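Local coordinates for protein cupin 2, conserved barrel (Desulfitobacterium hafniense, PDB 2OZJ) that is of unknown function but has the small beta-barrel fold of the cupin superfamily, at residues S18-R23 and R101-Q106; L28-A33 and I40-F45; Q66-I71 and A97-F102. All blocks are in the same frame, centred on the assembly; numbering follows the deposited sequence. Where two conformers were deposited one is given.

Contact 1. Residues S18-R23 and R101-Q106; sequences SLIEAR and RFKMLQ
Lys103 and Ile20 slide past each other in opposite directions, the lysine reaching out from strand 102-109 while the isoleucine reaches in from the loop. With CG set anti to the carbonyl carbon (chi1 -62°) and every later torsion extended, the lysine chain runs straight to the loop backbone. Its CD passes Ile20 CG2 at 3.9 Å, and its CE lies 3.8 Å from the methyl CB of Ala22, so the aliphatic shaft is flanked by two apolar groups. At the end NZ gives a weak hydrogen bond to Ile20 O (2.9 Å); the ammonium also bonds to Ala17 O and Gln66 OE1, and this polar surround probably suits a buried positive charge. Arg101 behaves differently. Its chain bends at chi2 and chi3, which lays one face of the guanidinium over the backbone carbon Arg23 C, off-centre toward the rim of the group. NH2 comes within 3.1 Å of Ala22 O, but at an angle too poor for a hydrogen bond. Side chains instead of a ladder thus hold this loop to the larger barrel sheet: it runs alongside the start of strand 102-109, nearly antiparallel to it, and that strand is flanked by strands 38-46 and 60-65.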
loop_
_atom_site.group_PDB
_atom_site.type_symbol
_atom_site.label_atom_id
_atom_site.label_comp_id
_atom_site.label_asym_id
_atom_site.label_seq_id
_atom_site.Cartn_x
_atom_site.Cartn_y
_atom_site.Cartn_z
ATOM N N SER A 18 4.839 1.301 11.971
ATOM C CA SER A 18 5.124 0.719 13.279
ATOM C C SER A 18 5.474 -0.784 13.205
ATOM O O SER A 18 5.903 -1.348 14.206
ATOM C CB SER A 18 3.969 1.001 14.268
ATOM O OG SER A 18 2.909 0.126 14.032
ATOM N N LEU A 19 5.287 -1.434 12.057
ATOM C CA LEU A 19 5.496 -2.865 11.929
ATOM C C LEU A 19 6.980 -3.215 11.651
ATOM O O LEU A 19 7.342 -4.368 11.722
ATOM C CB LEU A 19 4.620 -3.471 10.852
ATOM C CG LEU A 19 3.096 -3.348 11.053
ATOM C CD1 LEU A 19 2.443 -3.977 9.842
ATOM C CD2 LEU A 19 2.626 -3.988 12.335
ATOM N N ILE A 20 7.806 -2.210 11.376
ATOM C CA ILE A 20 9.239 -2.421 11.109
ATOM C C ILE A 20 10.063 -1.313 11.781
ATOM O O ILE A 20 9.692 -0.140 11.741
ATOM C CB ILE A 20 9.527 -2.543 9.581
ATOM C CG1 ILE A 20 10.891 -3.178 9.299
ATOM C CG2 ILE A 20 9.427 -1.207 8.835
ATOM C CD1 ILE A 20 11.019 -3.631 7.853
ATOM N N GLU A 21 11.176 -1.674 12.401
ATOM C CA GLU A 21 12.103 -0.661 12.910
ATOM C C GLU A 21 12.976 -0.091 11.799
ATOM O O GLU A 21 13.002 -0.627 10.703
ATOM C CB GLU A 21 12.977 -1.247 14.013
ATOM C CG GLU A 21 12.128 -1.681 15.200
ATOM C CD GLU A 21 12.793 -2.763 16.041
ATOM O OE1 GLU A 21 12.943 -3.908 15.561
ATOM O OE2 GLU A 21 13.161 -2.464 17.180
ATOM N N ALA A 22 13.651 1.021 12.080
ATOM C CA ALA A 22 14.640 1.533 11.186
ATOM C C ALA A 22 15.970 1.545 11.978
ATOM O O ALA A 22 16.023 1.680 13.218
ATOM C CB ALA A 22 14.187 2.906 10.566
ATOM N N ARG A 23 17.043 1.227 11.279
ATOM C CA ARG A 23 18.342 1.134 11.913
ATOM C C ARG A 23 19.316 1.885 11.021
ATOM O O ARG A 23 19.142 1.964 9.808
ATOM C CB ARG A 23 18.774 -0.325 12.070
ATOM C CG ARG A 23 17.943 -1.161 13.058
ATOM C CD ARG A 23 18.555 -1.121 14.446
ATOM N NE ARG A 23 17.856 -1.972 15.405
ATOM C CZ ARG A 23 16.707 -1.663 16.011
ATOM N NH1 ARG A 23 16.082 -0.504 15.784
ATOM N NH2 ARG A 23 16.170 -2.531 16.860
ATOM N N ARG A 101 17.733 7.519 7.592
ATOM C CA ARG A 101 16.896 6.350 7.795
ATOM C C ARG A 101 15.535 6.517 7.105
ATOM O O ARG A 101 15.000 7.615 7.022
ATOM C CB ARG A 101 16.661 6.112 9.286
ATOM C CG ARG A 101 17.903 5.703 10.056
ATOM C CD ARG A 101 17.964 6.385 11.418
ATOM N NE ARG A 101 17.342 5.579 12.465
ATOM C CZ ARG A 101 18.001 4.971 13.456
ATOM N NH1 ARG A 101 19.332 5.056 13.584
ATOM N NH2 ARG A 101 17.311 4.273 14.351
ATOM N N PHE A 102 15.001 5.439 6.564
ATOM C CA PHE A 102 13.633 5.461 6.043
ATOM C C PHE A 102 13.004 4.067 6.060
ATOM O O PHE A 102 13.681 3.053 6.216
ATOM C CB PHE A 102 13.542 6.118 4.632
ATOM C CG PHE A 102 13.943 5.222 3.518
ATOM C CD1 PHE A 102 15.256 4.806 3.388
ATOM C CD2 PHE A 102 12.995 4.769 2.605
ATOM C CE1 PHE A 102 15.635 3.960 2.374
ATOM C CE2 PHE A 102 13.372 3.926 1.597
ATOM C CZ PHE A 102 14.679 3.511 1.477
ATOM N N LYS A 103 11.682 4.066 5.913
ATOM C CA LYS A 103 10.901 2.886 5.831
ATOM C C LYS A 103 10.019 2.990 4.600
ATOM O O LYS A 103 9.482 4.067 4.296
ATOM C CB LYS A 103 10.003 2.762 7.046
ATOM C CG LYS A 103 10.714 2.646 8.375
ATOM C CD LYS A 103 9.694 2.649 9.512
ATOM C CE LYS A 103 10.371 2.691 10.886
ATOM N NZ LYS A 103 9.365 2.735 11.991
HETATM N N MSE A 104 9.879 1.899 3.861
HETATM C CA MSE A 104 8.986 1.887 2.703
HETATM C C MSE A 104 8.225 0.586 2.532
HETATM O O MSE A 104 8.649 -0.475 2.987
HETATM C CB MSE A 104 9.779 2.160 1.426
HETATM C CG MSE A 104 10.688 1.041 1.059
HETATM SE SE MSE A 104 11.543 1.275 -0.641
HETATM C CE MSE A 104 12.846 -0.107 -0.360
ATOM N N LEU A 105 7.105 0.685 1.818
ATOM C CA LEU A 105 6.363 -0.455 1.293
ATOM C C LEU A 105 6.679 -0.582 -0.185
ATOM O O LEU A 105 6.670 0.404 -0.902
ATOM C CB LEU A 105 4.859 -0.220 1.471
ATOM C CG LEU A 105 3.882 -1.219 0.841
ATOM C CD1 LEU A 105 3.891 -2.526 1.573
ATOM C CD2 LEU A 105 2.497 -0.595 0.819
ATOM N N GLN A 106 6.932 -1.811 -0.629
ATOM C CA GLN A 106 7.144 -2.099 -2.041
ATOM C C GLN A 106 6.093 -3.112 -2.480
ATOM O O GLN A 106 5.841 -4.098 -1.780
ATOM C CB GLN A 106 8.532 -2.696 -2.248
ATOM C CG GLN A 106 8.803 -3.207 -3.658
ATOM C CD GLN A 106 10.270 -3.600 -3.882
ATOM O OE1 GLN A 106 11.147 -3.242 -3.104
ATOM N NE2 GLN A 106 10.521 -4.338 -4.956
#

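Contact 2. Residues L28-A33 and I40-F45; sequences LSMALA and ISLFSF
Strands 28-31 and 40-45 run antiparallel, their axes 4.6 Å apart at closest approach and their directions differing by 165°, with Leu28 facing Ser44 and Met30 facing Leu42 as hydrogen-bonded pairs. Leu42 N bonds to Met30 O at 2.8 Å, and Leu32 N carries the ladder on to Ile40 O. On the face bearing Leu28, Met30, Leu42 and Ser44, Met30 and Leu42 lie side by side and point the same way, CE meeting CD1 at 4.0 Å. Leu32 crosses Ile40 at about a right angle, with its CB against Ile40 CG2 (3.9 Å) and its CD1 extending to Leu42 CG. Ile40 reaches two partners because its branches part: CG2, anti to the backbone N, serves Leu32, whereas CG1 turns to Ala33 CB at 4.0 Å. With an alanine here both branches go, which is likely to cost Leu32 CB and Ala33 CB the groups they rest on and to open a gap beside Leu5 and against Ile107 of the second subunit. On the other face Ser29 CB sits 3.5 Å from Phe43 CD1, oblique to the ring. Ser44 OG, close to Leu28 CB, is engaged by Glu21 O. The buried Ala33 N has no partner. Backbone bonds therefore fix the register, apolar contacts pack along the face of Met30 and Leu42, and water 1 bridges Ala33 O and Ile40 N beyond the last rung.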
loop_
_atom_site.group_PDB
_atom_site.type_symbol
_atom_site.label_atom_id
_atom_site.label_comp_id
_atom_site.label_asym_id
_atom_site.label_seq_id
_atom_site.Cartn_x
_atom_site.Cartn_y
_atom_site.Cartn_z
ATOM N N LEU A 28 16.447 -4.011 7.273
ATOM C CA LEU A 28 15.379 -4.895 7.754
ATOM C C LEU A 28 14.324 -5.097 6.657
ATOM O O LEU A 28 14.085 -4.217 5.847
ATOM C CB LEU A 28 14.677 -4.358 9.007
ATOM C CG LEU A 28 15.355 -4.415 10.367
ATOM C CD1 LEU A 28 16.621 -3.590 10.374
ATOM C CD2 LEU A 28 14.409 -3.949 11.450
ATOM N N SER A 29 13.749 -6.287 6.585
ATOM C CA SER A 29 12.691 -6.573 5.609
ATOM C C SER A 29 11.650 -7.497 6.220
ATOM O O SER A 29 11.957 -8.339 7.077
ATOM C CB SER A 29 13.250 -7.191 4.322
ATOM O OG SER A 29 13.802 -8.455 4.551
HETATM N N MSE A 30 10.414 -7.347 5.733
HETATM C CA MSE A 30 9.326 -8.225 6.139
HETATM C C MSE A 30 8.401 -8.454 4.959
HETATM O O MSE A 30 7.973 -7.458 4.339
HETATM C CB MSE A 30 8.568 -7.618 7.315
HETATM C CG MSE A 30 7.505 -8.576 7.844
HETATM SE SE MSE A 30 6.864 -8.273 9.622
HETATM C CE MSE A 30 5.824 -6.682 9.229
ATOM N N ALA A 31 8.151 -9.718 4.609
ATOM C CA ALA A 31 7.184 -10.031 3.562
ATOM C C ALA A 31 5.759 -9.896 4.122
ATOM O O ALA A 31 5.474 -10.363 5.252
ATOM C CB ALA A 31 7.386 -11.403 3.039
ATOM N N LEU A 32 4.883 -9.279 3.336
ATOM C CA LEU A 32 3.466 -9.153 3.684
ATOM C C LEU A 32 2.576 -10.012 2.804
ATOM O O LEU A 32 1.371 -10.006 2.965
ATOM C CB LEU A 32 3.019 -7.703 3.593
ATOM C CG LEU A 32 3.809 -6.623 4.375
ATOM C CD1 LEU A 32 3.173 -5.236 4.145
ATOM C CD2 LEU A 32 3.937 -6.986 5.881
ATOM N N ALA A 33 3.155 -10.766 1.880
ATOM C CA ALA A 33 2.399 -11.692 1.050
ATOM C C ALA A 33 3.241 -12.928 0.774
ATOM O O ALA A 33 4.480 -12.838 0.678
ATOM C CB ALA A 33 2.012 -11.040 -0.280
ATOM N N ILE A 40 4.884 -8.223 -1.891
ATOM C CA ILE A 40 4.563 -7.066 -1.065
ATOM C C ILE A 40 5.483 -7.154 0.133
ATOM O O ILE A 40 5.446 -8.162 0.881
ATOM C CB ILE A 40 3.074 -7.043 -0.599
ATOM C CG1 ILE A 40 2.121 -7.282 -1.780
ATOM C CG2 ILE A 40 2.807 -5.737 0.186
ATOM C CD1 ILE A 40 0.613 -7.256 -1.370
ATOM N N SER A 41 6.273 -6.123 0.337
ATOM C CA SER A 41 7.298 -6.134 1.367
ATOM C C SER A 41 7.414 -4.786 2.052
ATOM O O SER A 41 7.266 -3.731 1.430
ATOM C CB SER A 41 8.674 -6.393 0.765
ATOM O OG SER A 41 8.665 -7.437 -0.210
ATOM N N LEU A 42 7.814 -4.838 3.317
ATOM C CA LEU A 42 8.258 -3.655 4.056
ATOM C C LEU A 42 9.790 -3.703 4.152
ATOM O O LEU A 42 10.357 -4.766 4.414
ATOM C CB LEU A 42 7.698 -3.608 5.481
ATOM C CG LEU A 42 6.233 -3.345 5.703
ATOM C CD1 LEU A 42 5.965 -3.215 7.219
ATOM C CD2 LEU A 42 5.778 -2.110 4.843
ATOM N N PHE A 43 10.443 -2.566 3.966
ATOM C CA PHE A 43 11.880 -2.473 4.077
ATOM C C PHE A 43 12.231 -1.236 4.865
ATOM O O PHE A 43 11.513 -0.212 4.795
ATOM C CB PHE A 43 12.586 -2.287 2.740
ATOM C CG PHE A 43 12.465 -3.411 1.827
ATOM C CD1 PHE A 43 13.261 -4.557 1.979
ATOM C CD2 PHE A 43 11.594 -3.365 0.761
ATOM C CE1 PHE A 43 13.156 -5.653 1.078
ATOM C CE2 PHE A 43 11.471 -4.487 -0.106
ATOM C CZ PHE A 43 12.255 -5.608 0.050
ATOM N N SER A 44 13.367 -1.305 5.552
ATOM C CA SER A 44 13.980 -0.112 6.105
ATOM C C SER A 44 15.483 -0.200 6.015
ATOM O O SER A 44 16.054 -1.296 6.191
ATOM C CB SER A 44 13.564 0.044 7.532
ATOM O OG SER A 44 14.113 -0.959 8.333
ATOM N N PHE A 45 16.122 0.926 5.708
ATOM C CA PHE A 45 17.553 1.072 5.813
ATOM C C PHE A 45 17.911 2.541 5.806
ATOM O O PHE A 45 17.024 3.402 5.688
ATOM C CB PHE A 45 18.311 0.266 4.745
ATOM C CG PHE A 45 17.989 0.625 3.327
ATOM C CD1 PHE A 45 16.890 0.073 2.703
ATOM C CD2 PHE A 45 18.841 1.466 2.596
ATOM C CE1 PHE A 45 16.599 0.384 1.385
ATOM C CE2 PHE A 45 18.574 1.776 1.271
ATOM C CZ PHE A 45 17.449 1.239 0.666
HETATM O O HOH W 1 5.677 -10.902 -0.787
#

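Contact 3. Residues Q66-I71 and A97-F102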
loop_
_atom_site.group_PDB
_atom_site.type_symbol
_atom_site.label_atom_id
_atom_site.label_comp_id
_atom_site.label_asym_id
_atom_site.label_seq_id
_atom_site.Cartn_x
_atom_site.Cartn_y
_atom_site.Cartn_z
ATOM N N GLN A 66 8.102 6.552 6.198
ATOM C CA GLN A 66 8.775 7.344 7.199
ATOM C C GLN A 66 10.149 7.649 6.638
ATOM O O GLN A 66 10.728 6.840 5.935
ATOM C CB GLN A 66 8.874 6.503 8.461
ATOM C CG GLN A 66 9.254 7.206 9.726
ATOM C CD GLN A 66 9.462 6.203 10.865
ATOM O OE1 GLN A 66 8.519 5.539 11.316
ATOM N NE2 GLN A 66 10.710 6.080 11.323
ATOM N N GLY A 67 10.677 8.821 6.936
ATOM C CA GLY A 67 11.986 9.213 6.427
ATOM C C GLY A 67 11.940 9.672 4.988
ATOM O O GLY A 67 10.873 9.791 4.380
ATOM N N GLU A 68 13.110 9.963 4.455
ATOM C CA GLU A 68 13.260 10.439 3.095
ATOM C C GLU A 68 14.148 9.495 2.319
ATOM O O GLU A 68 14.999 8.805 2.904
ATOM C CB GLU A 68 13.872 11.830 3.105
ATOM C CG GLU A 68 12.962 12.839 3.717
ATOM C CD GLU A 68 13.552 14.203 3.693
ATOM O OE1 GLU A 68 13.572 14.837 2.613
ATOM O OE2 GLU A 68 13.998 14.628 4.769
ATOM N N ALA A 69 13.948 9.487 1.006
ATOM C CA ALA A 69 14.666 8.610 0.094
ATOM C C ALA A 69 14.896 9.327 -1.235
ATOM O O ALA A 69 14.349 10.406 -1.485
ATOM C CB ALA A 69 13.876 7.314 -0.131
ATOM N N VAL A 70 15.714 8.709 -2.078
ATOM C CA VAL A 70 15.992 9.203 -3.417
ATOM C C VAL A 70 15.999 8.010 -4.349
ATOM O O VAL A 70 16.605 6.980 -4.026
ATOM C CB VAL A 70 17.365 9.907 -3.505
ATOM C CG1 VAL A 70 17.620 10.430 -4.918
ATOM C CG2 VAL A 70 17.444 11.033 -2.499
ATOM N N ILE A 71 15.317 8.125 -5.482
ATOM C CA ILE A 71 15.345 7.089 -6.490
ATOM C C ILE A 71 16.087 7.596 -7.704
ATOM O O ILE A 71 15.864 8.718 -8.159
ATOM C CB ILE A 71 13.955 6.619 -6.949
ATOM C CG1 ILE A 71 13.188 6.032 -5.794
ATOM C CG2 ILE A 71 14.107 5.528 -7.978
ATOM C CD1 ILE A 71 11.754 5.480 -6.199
ATOM N N ALA A 97 17.861 4.859 -2.366
ATOM C CA ALA A 97 18.784 5.095 -1.259
ATOM C C ALA A 97 18.075 5.972 -0.268
ATOM O O ALA A 97 17.198 6.740 -0.640
ATOM C CB ALA A 97 20.019 5.766 -1.735
ATOM N N GLY A 98 18.418 5.841 0.998
ATOM C CA GLY A 98 17.854 6.696 2.032
ATOM C C GLY A 98 18.578 8.019 2.095
ATOM O O GLY A 98 19.773 8.107 1.795
ATOM N N LYS A 99 17.843 9.052 2.475
ATOM C CA LYS A 99 18.438 10.312 2.899
ATOM C C LYS A 99 18.312 10.213 4.401
ATOM O O LYS A 99 17.340 10.666 4.984
ATOM C CB LYS A 99 17.664 11.500 2.342
ATOM C CG LYS A 99 17.935 11.768 0.867
ATOM C CD LYS A 99 17.001 12.838 0.262
ATOM C CE LYS A 99 17.092 14.166 0.959
ATOM N NZ LYS A 99 16.357 15.219 0.184
ATOM N N GLY A 100 19.270 9.542 5.017
ATOM C CA GLY A 100 19.117 9.071 6.384
ATOM C C GLY A 100 18.292 7.796 6.422
ATOM O O GLY A 100 18.185 7.065 5.428
ATOM N N ARG A 101 17.733 7.519 7.592
ATOM C CA ARG A 101 16.896 6.350 7.795
ATOM C C ARG A 101 15.535 6.517 7.105
ATOM O O ARG A 101 15.000 7.615 7.022
ATOM C CB ARG A 101 16.661 6.112 9.286
ATOM C CG ARG A 101 17.903 5.703 10.056
ATOM C CD ARG A 101 17.964 6.385 11.418
ATOM N NE ARG A 101 17.342 5.579 12.465
ATOM C CZ ARG A 101 18.001 4.971 13.456
ATOM N NH1 ARG A 101 19.332 5.056 13.584
ATOM N NH2 ARG A 101 17.311 4.273 14.351
ATOM N N PHE A 102 15.001 5.439 6.564
ATOM C CA PHE A 102 13.633 5.461 6.043
ATOM C C PHE A 102 13.004 4.067 6.060
ATOM O O PHE A 102 13.681 3.053 6.216
ATOM C CB PHE A 102 13.542 6.118 4.632
ATOM C CG PHE A 102 13.943 5.222 3.518
ATOM C CD1 PHE A 102 15.256 4.806 3.388
ATOM C CD2 PHE A 102 12.995 4.769 2.605
ATOM C CE1 PHE A 102 15.635 3.960 2.374
ATOM C CE2 PHE A 102 13.372 3.926 1.597
ATOM C CZ PHE A 102 14.679 3.511 1.477
HETATM O O HOH W 2 15.355 10.004 6.582
HETATM O O HOH W 3 13.564 13.931 0.097
#
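Val70 and Ala97 pair through two backbone hydrogen bonds, the start of an antiparallel ladder that satisfies the backbone groups at this end. Val70 N gives to Ala97 O at 2.9 Å, and Ala97 N returns a bond to Val70 O; both donors lie close to the line of the carbonyl they address. The next bond is different. Lys99 N points well at Glu68 O (167° at the hydrogen), yet it sits above the carbonyl plane, 48° out of it, as the chain begins to turn its corner.

Beyond that point water 2 takes over. It accepts from Glu68 N and donates to Lys99 O and to Arg101 O, the last at 2.5 Å, so one molecule bridges three backbone groups at the turn. Gly100 N is satisfied by Asp47 OD1. The charged ends of Glu68 and Lys99 form only a long salt bridge, OE1 to NZ 3.7 Å, reinforced by water 3, which gives to the carboxylate and accepts from the ammonium. CG and CD of the lysine lie across Val70 CG2, CD at a crowded 3.3 Å, and the bend at chi3 (59°) then turns CE and NZ toward Glu68 OE1.

On the buried side, Ala69 CB stands over one face of the Phe102 ring in a CH-pi contact, 4.0 Å from the centroid. Gly67 has a positive phi, and a CB there would clash with Arg101 O and Phe102 CA; its CA instead offers a C-H to that carbonyl. One chain enters the small sheet of strands 76-80, 68-73 and 95-98 here from strand 60-65, and the other leaves it for strand 102-109, a corner consistent with the two-sheeted beta barrel of the cupin fold.

The three contacts show how chemistry follows position in a small barrel. Contacts 1 and 2 both reach the larger sheet, where strands 102-109 and 38-46 are neighbours; they are partly buried and meet directly where Met104 N probably hydrogen-bonds to Phe43 O. Contact 3 lies nearer the surface, about 15 Å from contact 2 centre to centre, and shares Arg101 and Phe102 with contact 1, so the chain passes from the smaller sheet into the larger one through them. Contact 2 is a hairpin ladder; contact 3 pairs more briefly and leans on waters and charges; contact 1 lacks a ladder and relies on long side chains meeting a loop.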